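Local coordinates for protein 3-hexulose-6-phosphate isomerase (Methanocaldococcus jannaschii, PDB 1JEO) that catalyses the interconversion of 3-hexulose 6-phosphate and fructose 6-phosphate, as a homotetrameric sugar isomerase of the SIS family, at residues L33-G47 / T77-I89. Numbering follows the deposited sequence.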
ATOM      1  N   LEU A  33       4.858  -4.324   8.047  1.00 19.56           N
ATOM      2  CA  LEU A  33       3.819  -3.436   7.501  1.00 19.48           C
ATOM      3  C   LEU A  33       2.587  -3.433   8.415  1.00 19.42           C
ATOM      4  O   LEU A  33       2.099  -2.367   8.786  1.00 19.25           O
ATOM      5  CB  LEU A  33       3.428  -3.859   6.067  1.00 20.48           C
ATOM      6  CG  LEU A  33       2.200  -3.265   5.332  1.00 20.31           C
ATOM      7  CD1 LEU A  33       2.304  -1.765   5.146  1.00 20.12           C
ATOM      8  CD2 LEU A  33       2.039  -3.934   3.981  1.00 20.14           C
ATOM      9  N   ILE A  34       2.164  -4.629   8.829  1.00 20.41           N
ATOM     10  CA  ILE A  34       1.009  -4.831   9.708  1.00 20.46           C
ATOM     11  C   ILE A  34       1.253  -4.269  11.118  1.00 20.25           C
ATOM     12  O   ILE A  34       0.368  -3.625  11.685  1.00 20.35           O
ATOM     13  CB  ILE A  34       0.614  -6.346   9.750  1.00 22.90           C
ATOM     14  CG1 ILE A  34       0.114  -6.775   8.366  1.00 23.05           C
ATOM     15  CG2 ILE A  34      -0.461  -6.628  10.811  1.00 23.04           C
ATOM     16  CD1 ILE A  34      -0.007  -8.260   8.187  1.00 22.85           C
ATOM     17  N   ASP A  35       2.466  -4.463  11.637  1.00 21.53           N
ATOM     18  CA  ASP A  35       2.854  -3.981  12.968  1.00 21.72           C
ATOM     19  C   ASP A  35       2.820  -2.447  13.034  1.00 21.32           C
ATOM     20  O   ASP A  35       2.285  -1.877  13.989  1.00 21.21           O
ATOM     21  CB  ASP A  35       4.249  -4.510  13.337  1.00 52.60           C
ATOM     22  CG  ASP A  35       4.561  -4.378  14.819  1.00 54.02           C
ATOM     23  OD1 ASP A  35       3.702  -4.740  15.653  1.00 54.94           O
ATOM     24  OD2 ASP A  35       5.673  -3.916  15.149  1.00 55.16           O
ATOM     25  N   ARG A  36       3.319  -1.806  11.973  1.00 18.01           N
ATOM     26  CA  ARG A  36       3.348  -0.343  11.853  1.00 17.54           C
ATOM     27  C   ARG A  36       1.950   0.257  11.702  1.00 17.27           C
ATOM     28  O   ARG A  36       1.696   1.349  12.207  1.00 17.25           O
ATOM     29  CB  ARG A  36       4.225   0.084  10.676  1.00 26.83           C
ATOM     30  CG  ARG A  36       5.700  -0.150  10.900  1.00 27.21           C
ATOM     31  CD  ARG A  36       6.473   0.080   9.621  1.00 27.77           C
ATOM     32  NE  ARG A  36       7.840  -0.427   9.700  1.00 28.34           N
ATOM     33  CZ  ARG A  36       8.922   0.330   9.861  1.00 28.54           C
ATOM     34  NH1 ARG A  36       8.821   1.649   9.963  1.00 28.89           N
ATOM     35  NH2 ARG A  36      10.114  -0.240   9.921  1.00 29.00           N
ATOM     36  N   ILE A  37       1.049  -0.482  11.043  1.00 21.53           N
ATOM     37  CA  ILE A  37      -0.349  -0.067  10.834  1.00 21.59           C
ATOM     38  C   ILE A  37      -1.125  -0.084  12.166  1.00 21.92           C
ATOM     39  O   ILE A  37      -1.874   0.855  12.462  1.00 21.53           O
ATOM     40  CB  ILE A  37      -1.050  -0.957   9.730  1.00 21.70           C
ATOM     41  CG1 ILE A  37      -0.588  -0.515   8.332  1.00 21.33           C
ATOM     42  CG2 ILE A  37      -2.591  -0.894   9.821  1.00 21.61           C
ATOM     43  CD1 ILE A  37      -1.055  -1.420   7.187  1.00 20.71           C
ATOM     44  N   ILE A  38      -0.887  -1.116  12.980  1.00 24.14           N
ATOM     45  CA  ILE A  38      -1.539  -1.276  14.288  1.00 24.49           C
ATOM     46  C   ILE A  38      -1.000  -0.285  15.342  1.00 24.35           C
ATOM     47  O   ILE A  38      -1.764   0.224  16.175  1.00 24.29           O
ATOM     48  CB  ILE A  38      -1.437  -2.771  14.772  1.00 29.59           C
ATOM     49  CG1 ILE A  38      -2.266  -3.665  13.838  1.00 29.74           C
ATOM     50  CG2 ILE A  38      -1.932  -2.947  16.221  1.00 29.61           C
ATOM     51  CD1 ILE A  38      -2.026  -5.158  14.003  1.00 30.11           C
ATOM     52  N   LYS A  39       0.290   0.034  15.249  1.00 25.18           N
ATOM     53  CA  LYS A  39       0.943   0.948  16.187  1.00 25.22           C
ATOM     54  C   LYS A  39       0.806   2.432  15.859  1.00 24.57           C
ATOM     55  O   LYS A  39       1.010   3.279  16.733  1.00 24.70           O
ATOM     56  CB  LYS A  39       2.422   0.584  16.353  1.00 51.77           C
ATOM     57  CG  LYS A  39       2.661  -0.675  17.172  1.00 53.07           C
ATOM     58  CD  LYS A  39       4.139  -0.992  17.262  1.00 54.05           C
ATOM     59  CE  LYS A  39       4.397  -2.185  18.164  1.00 54.70           C
ATOM     60  NZ  LYS A  39       5.843  -2.547  18.176  1.00 55.31           N
ATOM     61  N   ALA A  40       0.449   2.749  14.615  1.00 22.12           N
ATOM     62  CA  ALA A  40       0.288   4.140  14.185  1.00 21.10           C
ATOM     63  C   ALA A  40      -0.967   4.804  14.741  1.00 20.57           C
ATOM     64  O   ALA A  40      -1.968   4.132  14.997  1.00 20.64           O
ATOM     65  CB  ALA A  40       0.282   4.230  12.673  1.00 21.50           C
ATOM     66  N   LYS A  41      -0.889   6.121  14.940  1.00 21.99           N
ATOM     67  CA  LYS A  41      -2.013   6.916  15.432  1.00 21.31           C
ATOM     68  C   LYS A  41      -2.934   7.151  14.225  1.00 20.47           C
ATOM     69  O   LYS A  41      -4.112   6.796  14.258  1.00 20.18           O
ATOM     70  CB  LYS A  41      -1.509   8.247  16.015  1.00 86.08           C
ATOM     71  CG  LYS A  41      -2.522   9.029  16.856  1.00 87.15           C
ATOM     72  CD  LYS A  41      -2.774   8.381  18.214  1.00 88.32           C
ATOM     73  CE  LYS A  41      -3.805   9.164  19.018  1.00 88.91           C
ATOM     74  NZ  LYS A  41      -4.087   8.538  20.342  1.00 89.93           N
ATOM     75  N   LYS A  42      -2.371   7.724  13.158  1.00 19.31           N
ATOM     76  CA  LYS A  42      -3.097   7.980  11.908  1.00 17.87           C
ATOM     77  C   LYS A  42      -2.272   7.398  10.755  1.00 16.83           C
ATOM     78  O   LYS A  42      -1.040   7.373  10.815  1.00 15.98           O
ATOM     79  CB  LYS A  42      -3.353   9.484  11.672  1.00 20.48           C
ATOM     80  CG  LYS A  42      -3.990  10.252  12.842  1.00 21.19           C
ATOM     81  CD  LYS A  42      -4.501  11.650  12.472  1.00 21.94           C
ATOM     82  CE  LYS A  42      -3.413  12.615  11.992  1.00 22.68           C
ATOM     83  NZ  LYS A  42      -2.382  12.976  12.995  1.00 23.46           N
ATOM     84  N   ILE A  43      -2.954   6.878   9.733  1.00 19.97           N
ATOM     85  CA  ILE A  43      -2.293   6.276   8.570  1.00 18.88           C
ATOM     86  C   ILE A  43      -2.588   7.091   7.309  1.00 17.74           C
ATOM     87  O   ILE A  43      -3.745   7.364   6.992  1.00 17.59           O
ATOM     88  CB  ILE A  43      -2.732   4.789   8.369  1.00 19.85           C
ATOM     89  CG1 ILE A  43      -2.469   3.989   9.651  1.00 20.16           C
ATOM     90  CG2 ILE A  43      -1.939   4.140   7.220  1.00 20.29           C
ATOM     91  CD1 ILE A  43      -3.380   2.827   9.851  1.00 20.54           C
ATOM     92  N   PHE A  44      -1.524   7.475   6.604  1.00 18.02           N
ATOM     93  CA  PHE A  44      -1.627   8.273   5.381  1.00 17.33           C
ATOM     94  C   PHE A  44      -1.170   7.500   4.153  1.00 16.46           C
ATOM     95  O   PHE A  44      -0.108   6.885   4.158  1.00 16.14           O
ATOM     96  CB  PHE A  44      -0.793   9.555   5.502  1.00 18.29           C
ATOM     97  CG  PHE A  44      -1.320  10.539   6.505  1.00 18.84           C
ATOM     98  CD1 PHE A  44      -1.122  10.338   7.887  1.00 18.93           C
ATOM     99  CD2 PHE A  44      -1.996  11.691   6.075  1.00 19.17           C
ATOM    100  CE1 PHE A  44      -1.589  11.281   8.830  1.00 19.09           C
ATOM    101  CE2 PHE A  44      -2.471  12.645   7.010  1.00 19.04           C
ATOM    102  CZ  PHE A  44      -2.266  12.437   8.391  1.00 19.34           C
ATOM    103  N   ILE A  45      -1.994   7.518   3.109  1.00 12.90           N
ATOM    104  CA  ILE A  45      -1.676   6.825   1.862  1.00 11.66           C
ATOM    105  C   ILE A  45      -1.585   7.850   0.726  1.00 11.25           C
ATOM    106  O   ILE A  45      -2.367   8.799   0.681  1.00 11.19           O
ATOM    107  CB  ILE A  45      -2.772   5.770   1.460  1.00 22.10           C
ATOM    108  CG1 ILE A  45      -3.294   4.967   2.665  1.00 22.81           C
ATOM    109  CG2 ILE A  45      -2.253   4.850   0.342  1.00 21.30           C
ATOM    110  CD1 ILE A  45      -2.330   4.035   3.330  1.00 23.75           C
ATOM    111  N   PHE A  46      -0.630   7.648  -0.182  1.00 15.60           N
ATOM    112  CA  PHE A  46      -0.460   8.518  -1.347  1.00 15.29           C
ATOM    113  C   PHE A  46       0.100   7.768  -2.553  1.00 15.77           C
ATOM    114  O   PHE A  46       0.890   6.829  -2.423  1.00 15.68           O
ATOM    115  CB  PHE A  46       0.419   9.752  -1.044  1.00 18.21           C
ATOM    116  CG  PHE A  46       0.443  10.782  -2.164  1.00 17.28           C
ATOM    117  CD1 PHE A  46      -0.743  11.445  -2.567  1.00 17.78           C
ATOM    118  CD2 PHE A  46       1.641  11.069  -2.848  1.00 18.00           C
ATOM    119  CE1 PHE A  46      -0.741  12.380  -3.640  1.00 17.81           C
ATOM    120  CE2 PHE A  46       1.661  12.003  -3.926  1.00 16.93           C
ATOM    121  CZ  PHE A  46       0.464  12.660  -4.319  1.00 17.19           C
ATOM    122  N   GLY A  47      -0.296   8.266  -3.720  1.00 15.00           N
ATOM    123  CA  GLY A  47       0.128   7.741  -4.997  1.00 15.10           C
ATOM    124  C   GLY A  47      -0.465   8.651  -6.055  1.00 15.66           C
ATOM    125  O   GLY A  47      -1.452   9.349  -5.799  1.00 14.68           O
ATOM    126  N   THR A  77      -8.237  15.567   4.964  1.00 17.45           N
ATOM    127  CA  THR A  77      -6.964  14.960   5.365  1.00 17.16           C
ATOM    128  C   THR A  77      -6.166  15.986   6.199  1.00 17.03           C
ATOM    129  O   THR A  77      -5.865  17.088   5.718  1.00 17.14           O
ATOM    130  CB  THR A  77      -6.180  14.453   4.126  1.00 24.67           C
ATOM    131  OG1 THR A  77      -6.928  13.402   3.503  1.00 25.53           O
ATOM    132  CG2 THR A  77      -4.813  13.915   4.506  1.00 24.87           C
ATOM    133  N   PRO A  78      -5.861  15.648   7.475  1.00 19.11           N
ATOM    134  CA  PRO A  78      -5.117  16.515   8.389  1.00 18.82           C
ATOM    135  C   PRO A  78      -3.600  16.462   8.281  1.00 18.93           C
ATOM    136  O   PRO A  78      -3.044  15.803   7.396  1.00 18.62           O
ATOM    137  CB  PRO A  78      -5.573  16.015   9.754  1.00 17.75           C
ATOM    138  CG  PRO A  78      -5.670  14.575   9.554  1.00 17.83           C
ATOM    139  CD  PRO A  78      -6.325  14.448   8.196  1.00 17.81           C
ATOM    140  N   SER A  79      -2.957  17.122   9.242  1.00 16.73           N
ATOM    141  CA  SER A  79      -1.507  17.191   9.348  1.00 17.16           C
ATOM    142  C   SER A  79      -0.892  15.862   9.753  1.00 17.21           C
ATOM    143  O   SER A  79      -1.490  15.091  10.512  1.00 17.21           O
ATOM    144  CB  SER A  79      -1.111  18.247  10.381  1.00 20.51           C
ATOM    145  OG  SER A  79      -1.772  18.015  11.611  1.00 20.91           O
ATOM    146  N   TYR A  80       0.293  15.606   9.211  1.00 19.20           N
ATOM    147  CA  TYR A  80       1.072  14.407   9.497  1.00 19.82           C
ATOM    148  C   TYR A  80       1.858  14.710  10.774  1.00 20.97           C
ATOM    149  O   TYR A  80       2.577  15.712  10.841  1.00 20.64           O
ATOM    150  CB  TYR A  80       2.019  14.135   8.324  1.00 19.28           C
ATOM    151  CG  TYR A  80       2.789  12.834   8.384  1.00 18.44           C
ATOM    152  CD1 TYR A  80       2.176  11.618   8.052  1.00 18.19           C
ATOM    153  CD2 TYR A  80       4.141  12.816   8.774  1.00 18.00           C
ATOM    154  CE1 TYR A  80       2.894  10.401   8.106  1.00 17.64           C
ATOM    155  CE2 TYR A  80       4.870  11.608   8.835  1.00 17.61           C
ATOM    156  CZ  TYR A  80       4.240  10.407   8.499  1.00 17.75           C
ATOM    157  OH  TYR A  80       4.953   9.237   8.540  1.00 17.66           O
ATOM    158  N   GLU A  81       1.667  13.876  11.795  1.00 16.73           N
ATOM    159  CA  GLU A  81       2.341  14.048  13.084  1.00 18.39           C
ATOM    160  C   GLU A  81       3.388  12.956  13.333  1.00 18.84           C
ATOM    161  O   GLU A  81       3.478  11.995  12.564  1.00 18.91           O
ATOM    162  CB  GLU A  81       1.307  14.129  14.210  1.00 28.83           C
ATOM    163  CG  GLU A  81       0.427  15.379  14.119  1.00 30.92           C
ATOM    164  CD  GLU A  81      -0.656  15.433  15.175  1.00 32.25           C
ATOM    165  OE1 GLU A  81      -1.568  14.577  15.149  1.00 33.52           O
ATOM    166  OE2 GLU A  81      -0.604  16.349  16.025  1.00 33.33           O
ATOM    167  N   LYS A  82       4.189  13.122  14.391  1.00 20.20           N
ATOM    168  CA  LYS A  82       5.280  12.192  14.736  1.00 20.99           C
ATOM    169  C   LYS A  82       4.950  10.709  14.949  1.00 20.88           C
ATOM    170  O   LYS A  82       5.781   9.850  14.659  1.00 21.03           O
ATOM    171  CB  LYS A  82       6.105  12.735  15.917  1.00 53.43           C
ATOM    172  CG  LYS A  82       5.341  12.936  17.224  1.00 54.63           C
ATOM    173  CD  LYS A  82       6.267  13.430  18.333  1.00 55.35           C
ATOM    174  CE  LYS A  82       5.554  13.509  19.678  1.00 55.61           C
ATOM    175  NZ  LYS A  82       5.152  12.166  20.201  1.00 56.31           N
ATOM    176  N   ASP A  83       3.734  10.417  15.406  1.00 19.62           N
ATOM    177  CA  ASP A  83       3.308   9.040  15.659  1.00 19.85           C
ATOM    178  C   ASP A  83       2.514   8.429  14.500  1.00 19.37           C
ATOM    179  O   ASP A  83       1.910   7.360  14.647  1.00 18.95           O
ATOM    180  CB  ASP A  83       2.491   8.968  16.959  1.00 39.60           C
ATOM    181  CG  ASP A  83       3.314   9.312  18.192  1.00 40.57           C
ATOM    182  OD1 ASP A  83       2.866  10.170  18.980  1.00 41.32           O
ATOM    183  OD2 ASP A  83       4.403   8.724  18.373  1.00 41.48           O
ATOM    184  N   ASP A  84       2.552   9.094  13.345  1.00 18.74           N
ATOM    185  CA  ASP A  84       1.827   8.638  12.157  1.00 17.73           C
ATOM    186  C   ASP A  84       2.649   7.788  11.188  1.00 16.65           C
ATOM    187  O   ASP A  84       3.871   7.670  11.317  1.00 17.28           O
ATOM    188  CB  ASP A  84       1.202   9.829  11.414  1.00 18.80           C
ATOM    189  CG  ASP A  84       0.178  10.585  12.250  1.00 19.26           C
ATOM    190  OD1 ASP A  84      -0.348  10.026  13.236  1.00 19.51           O
ATOM    191  OD2 ASP A  84      -0.119  11.746  11.909  1.00 19.28           O
ATOM    192  N   LEU A  85       1.954   7.208  10.212  1.00 20.35           N
ATOM    193  CA  LEU A  85       2.558   6.354   9.195  1.00 18.60           C
ATOM    194  C   LEU A  85       2.172   6.805   7.785  1.00 16.87           C
ATOM    195  O   LEU A  85       1.021   7.151   7.538  1.00 16.47           O
ATOM    196  CB  LEU A  85       2.106   4.900   9.410  1.00 14.49           C
ATOM    197  CG  LEU A  85       2.444   3.826   8.372  1.00 14.50           C
ATOM    198  CD1 LEU A  85       3.932   3.550   8.333  1.00 14.84           C
ATOM    199  CD2 LEU A  85       1.677   2.574   8.685  1.00 14.77           C
ATOM    200  N   LEU A  86       3.150   6.815   6.883  1.00 17.50           N
ATOM    201  CA  LEU A  86       2.921   7.170   5.485  1.00 16.56           C
ATOM    202  C   LEU A  86       3.276   5.979   4.596  1.00 16.57           C
ATOM    203  O   LEU A  86       4.355   5.392   4.724  1.00 16.95           O
ATOM    204  CB  LEU A  86       3.745   8.400   5.066  1.00 15.73           C
ATOM    205  CG  LEU A  86       3.671   8.834   3.592  1.00 14.52           C
ATOM    206  CD1 LEU A  86       2.298   9.395   3.224  1.00 13.57           C
ATOM    207  CD2 LEU A  86       4.747   9.852   3.297  1.00 13.93           C
ATOM    208  N   ILE A  87       2.340   5.603   3.731  1.00 13.84           N
ATOM    209  CA  ILE A  87       2.539   4.501   2.792  1.00 14.42           C
ATOM    210  C   ILE A  87       2.482   5.105   1.383  1.00 14.54           C
ATOM    211  O   ILE A  87       1.503   5.763   1.012  1.00 14.63           O
ATOM    212  CB  ILE A  87       1.473   3.371   2.977  1.00 21.51           C
ATOM    213  CG1 ILE A  87       1.620   2.728   4.366  1.00 21.60           C
ATOM    214  CG2 ILE A  87       1.615   2.295   1.884  1.00 21.28           C
ATOM    215  CD1 ILE A  87       0.480   1.817   4.791  1.00 23.04           C
ATOM    216  N   LEU A  88       3.564   4.915   0.632  1.00 13.77           N
ATOM    217  CA  LEU A  88       3.681   5.425  -0.732  1.00 14.31           C
ATOM    218  C   LEU A  88       3.647   4.294  -1.739  1.00 14.85           C
ATOM    219  O   LEU A  88       4.273   3.256  -1.537  1.00 14.61           O
ATOM    220  CB  LEU A  88       4.968   6.246  -0.893  1.00 16.43           C
ATOM    221  CG  LEU A  88       5.070   7.507  -0.020  1.00 16.05           C
ATOM    222  CD1 LEU A  88       6.451   8.089  -0.066  1.00 15.63           C
ATOM    223  CD2 LEU A  88       4.039   8.551  -0.440  1.00 15.76           C
ATOM    224  N   ILE A  89       2.832   4.467  -2.779  1.00 14.80           N
ATOM    225  CA  ILE A  89       2.682   3.472  -3.842  1.00 15.24           C
ATOM    226  C   ILE A  89       3.101   4.135  -5.147  1.00 15.50           C
ATOM    227  O   ILE A  89       2.492   5.121  -5.573  1.00 15.75           O
ATOM    228  CB  ILE A  89       1.208   2.932  -3.921  1.00 20.57           C
ATOM    229  CG1 ILE A  89       0.823   2.281  -2.587  1.00 21.13           C
ATOM    230  CG2 ILE A  89       1.060   1.873  -5.036  1.00 20.12           C
ATOM    231  CD1 ILE A  89      -0.644   2.198  -2.338  1.00 21.95           C
TER
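Ile87 CD1 lies 4.0 Å from Leu33 CD1 and 3.9 Å from Ile45 CD1, at the centre of an apolar layer between helix 33-39 and two parallel strands, 43-46 and 85-89, of the Rossmann-like α/β sandwich of SIS domains. Leu85 points the same way and slips CD2 against Ile37 CG1, while its CB meets the small Ala40, where the chain leaves the helix. Branched side chains such as Ile37 and Leu85 suit this face because they pack closely and bring no polar atom needing a partner. Alternating backbone bonds join the strands, from Leu85 N to Lys42 O through to Ile89 N to Phe46 O.

On the other face, Phe44 receives the edge of Tyr80 over its ring, in an offset edge-to-face pair with planes 69° apart; the Tyr80 hydroxyl bonds to Asn109. Pro78 O and Asp84 OD2 lie at the edge of the Phe44 ring, where its weakly positive hydrogens suit oxygen.

Beyond the ring, Lys42 folds back at chi3 (-62°) and chi4 (-65°), bringing its ammonium between two acids. Lys42 NZ gives Glu81 OE1 a weak hydrogen bond within a salt bridge. Asp84 OD2 takes Lys42 NZ on its syn lone pair at 2.8 Å and Glu81 N from above the carboxylate plane.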